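Local atomic coordinates of Uly1 (Catenovulum maritimum, PDB entry 7DRQ), a protein that cleaves ulvan, a polysaccharide of green algae, as a calcium-binding lyase of polysaccharide lyase family 24 with a beta-propeller-type repeat domain. Residues A[63-68]-A[72-77]. Numbering follows the deposited sequence.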
loop_
_atom_site.group_PDB
_atom_site.type_symbol
_atom_site.label_atom_id
_atom_site.label_comp_id
_atom_site.label_asym_id
_atom_site.label_seq_id
_atom_site.Cartn_x
_atom_site.Cartn_y
_atom_site.Cartn_z
ATOM N N THR A 63 -12.356 2.297 -0.962
ATOM C CA THR A 63 -12.212 3.651 -0.454
ATOM C C THR A 63 -11.783 4.588 -1.575
ATOM O O THR A 63 -11.213 4.170 -2.582
ATOM C CB THR A 63 -11.187 3.724 0.679
ATOM O OG1 THR A 63 -9.884 3.432 0.163
ATOM C CG2 THR A 63 -11.534 2.731 1.798
ATOM N N TRP A 64 -12.045 5.874 -1.364
ATOM C CA TRP A 64 -11.685 6.926 -2.302
ATOM C C TRP A 64 -11.969 8.265 -1.642
ATOM O O TRP A 64 -12.829 8.361 -0.763
ATOM C CB TRP A 64 -12.458 6.797 -3.630
ATOM C CG TRP A 64 -13.966 6.604 -3.501
ATOM C CD1 TRP A 64 -14.620 5.483 -3.059
ATOM C CD2 TRP A 64 -14.989 7.540 -3.859
ATOM N NE1 TRP A 64 -15.985 5.672 -3.115
ATOM C CE2 TRP A 64 -16.237 6.926 -3.594
ATOM C CE3 TRP A 64 -14.978 8.842 -4.371
ATOM C CZ2 TRP A 64 -17.446 7.572 -3.813
ATOM C CZ3 TRP A 64 -16.184 9.477 -4.598
ATOM C CH2 TRP A 64 -17.402 8.844 -4.325
ATOM N N TYR A 65 -11.224 9.284 -2.054
ATOM C CA TYR A 65 -11.600 10.668 -1.794
ATOM C C TYR A 65 -12.513 11.151 -2.912
ATOM O O TYR A 65 -12.305 10.807 -4.079
ATOM C CB TYR A 65 -10.367 11.569 -1.743
ATOM C CG TYR A 65 -9.458 11.338 -0.572
ATOM C CD1 TYR A 65 -9.758 11.870 0.682
ATOM C CD2 TYR A 65 -8.282 10.606 -0.720
ATOM C CE1 TYR A 65 -8.917 11.665 1.756
ATOM C CE2 TYR A 65 -7.441 10.397 0.351
ATOM C CZ TYR A 65 -7.759 10.933 1.578
ATOM O OH TYR A 65 -6.901 10.714 2.622
ATOM N N ARG A 66 -13.503 11.971 -2.558
ATOM C CA ARG A 66 -14.461 12.515 -3.517
ATOM C C ARG A 66 -14.035 13.905 -3.989
ATOM O O ARG A 66 -13.584 14.732 -3.192
ATOM C CB ARG A 66 -15.857 12.581 -2.890
ATOM C CG ARG A 66 -16.933 13.080 -3.863
ATOM C CD ARG A 66 -18.314 13.052 -3.212
ATOM N NE ARG A 66 -18.362 14.024 -2.128
ATOM C CZ ARG A 66 -19.269 14.036 -1.162
ATOM N NH1 ARG A 66 -20.235 13.127 -1.140
ATOM N NH2 ARG A 66 -19.199 14.967 -0.218
ATOM N N GLY A 67 -14.182 14.168 -5.301
ATOM C CA GLY A 67 -13.848 15.474 -5.835
ATOM C C GLY A 67 -15.029 16.438 -5.766
ATOM O O GLY A 67 -16.147 16.056 -5.423
ATOM N N GLY A 68 -14.761 17.705 -6.084
ATOM C CA GLY A 68 -13.437 18.181 -6.456
ATOM C C GLY A 68 -12.619 18.797 -5.332
ATOM O O GLY A 68 -12.703 18.359 -4.180
ATOM N N ARG A 72 -13.278 16.732 -1.295
ATOM C CA ARG A 72 -12.161 15.929 -0.797
ATOM C C ARG A 72 -12.561 14.985 0.332
ATOM O O ARG A 72 -11.698 14.517 1.073
ATOM C CB ARG A 72 -10.978 16.810 -0.339
ATOM C CG ARG A 72 -10.645 17.975 -1.279
ATOM C CD ARG A 72 -9.481 18.820 -0.725
ATOM N NE ARG A 72 -9.638 19.170 0.691
ATOM C CZ ARG A 72 -10.344 20.206 1.142
ATOM N NH1 ARG A 72 -10.978 21.005 0.296
ATOM N NH2 ARG A 72 -10.420 20.447 2.445
ATOM N N HIS A 73 -13.846 14.656 0.474
ATOM C CA HIS A 73 -14.260 13.851 1.619
ATOM C C HIS A 73 -13.818 12.404 1.469
ATOM O O HIS A 73 -13.749 11.858 0.362
ATOM C CB HIS A 73 -15.775 13.894 1.793
ATOM C CG HIS A 73 -16.262 15.117 2.502
ATOM N ND1 HIS A 73 -16.409 15.169 3.871
ATOM C CD2 HIS A 73 -16.644 16.328 2.033
ATOM C CE1 HIS A 73 -16.855 16.364 4.217
ATOM N NE2 HIS A 73 -16.995 17.091 3.121
ATOM N N VAL A 74 -13.512 11.793 2.611
ATOM C CA VAL A 74 -13.209 10.366 2.676
ATOM C C VAL A 74 -14.484 9.563 2.438
ATOM O O VAL A 74 -15.500 9.772 3.112
ATOM C CB VAL A 74 -12.591 10.027 4.043
ATOM C CG1 VAL A 74 -12.570 8.521 4.271
ATOM C CG2 VAL A 74 -11.176 10.628 4.165
HETATM N N MSE A 75 -14.439 8.636 1.483
HETATM C CA MSE A 75 -15.614 7.817 1.148
HETATM C C MSE A 75 -15.341 6.335 1.305
HETATM O O MSE A 75 -14.230 5.876 1.063
HETATM C CB MSE A 75 -16.080 8.059 -0.293
HETATM C CG MSE A 75 -16.036 9.501 -0.764
HETATM SE SE MSE A 75 -17.371 10.605 0.119
HETATM C CE MSE A 75 -19.025 9.709 -0.432
ATOM N N LEU A 76 -16.380 5.579 1.673
ATOM C CA LEU A 76 -16.311 4.128 1.757
ATOM C C LEU A 76 -17.512 3.549 1.026
ATOM O O LEU A 76 -18.655 3.829 1.395
ATOM C CB LEU A 76 -16.278 3.660 3.219
ATOM C CG LEU A 76 -16.424 2.138 3.377
ATOM C CD1 LEU A 76 -15.256 1.419 2.699
ATOM C CD2 LEU A 76 -16.544 1.735 4.852
ATOM N N THR A 77 -17.254 2.770 -0.023
ATOM C CA THR A 77 -18.298 2.151 -0.838
ATOM C C THR A 77 -18.280 0.647 -0.619
ATOM O O THR A 77 -17.209 0.033 -0.539
ATOM C CB THR A 77 -18.088 2.446 -2.328
ATOM O OG1 THR A 77 -18.156 3.856 -2.559
ATOM C CG2 THR A 77 -19.170 1.751 -3.176
#
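Met75, a selenomethionine here, lays its side chain across one face of the indole of Trp64, its partner in the antiparallel hairpin of strands 59-65 and 73-80. Backbone bonds join the pair both ways, Met75 N reaching Trp64 O at 2.8 Å. Met75 CB lies 3.5 Å from Trp64 CE2, over the middle of that face. CG comes next, 3.6 Å from the centroid of the six-membered Trp64 ring and almost exactly on its normal, a CH-pi contact; it also meets Arg66 CB. Bends at chi2 (-69°) and chi3 (-61°) turn the chain toward Arg66: SE, 5.0 Å from the same Trp64 centroid in a distant Met-aromatic contact, lies over the guanidinium toward its rim, and CE ends 3.7 Å from Arg66 NH1. A slender, unbranched chain, as in methionine itself, can follow this bent course from indole face to guanidinium face. At the indole edge, Trp64 NE1 donates a nearly straight bond (171°) to Thr77 OG1, 2.9 Å away and in the ring plane; that hydroxyl also pairs with Thr88. A phenylalanine in place of Trp64 would probably leave Thr77 OG1 without its indole donor and part of the Met75 chain uncovered. On the opposite face of the sheet, Val74 CG2 packs 3.5 Å from Tyr65 CE1. Near the turn, Arg66 N binds His73 O, while its guanidinium forms salt bridges with Asp71 and Glu90. The chemistry passes from an aromatic interior, its buried indole N-H satisfied, to a charged end by the turn, in a four-stranded sheet consistent with a propeller blade.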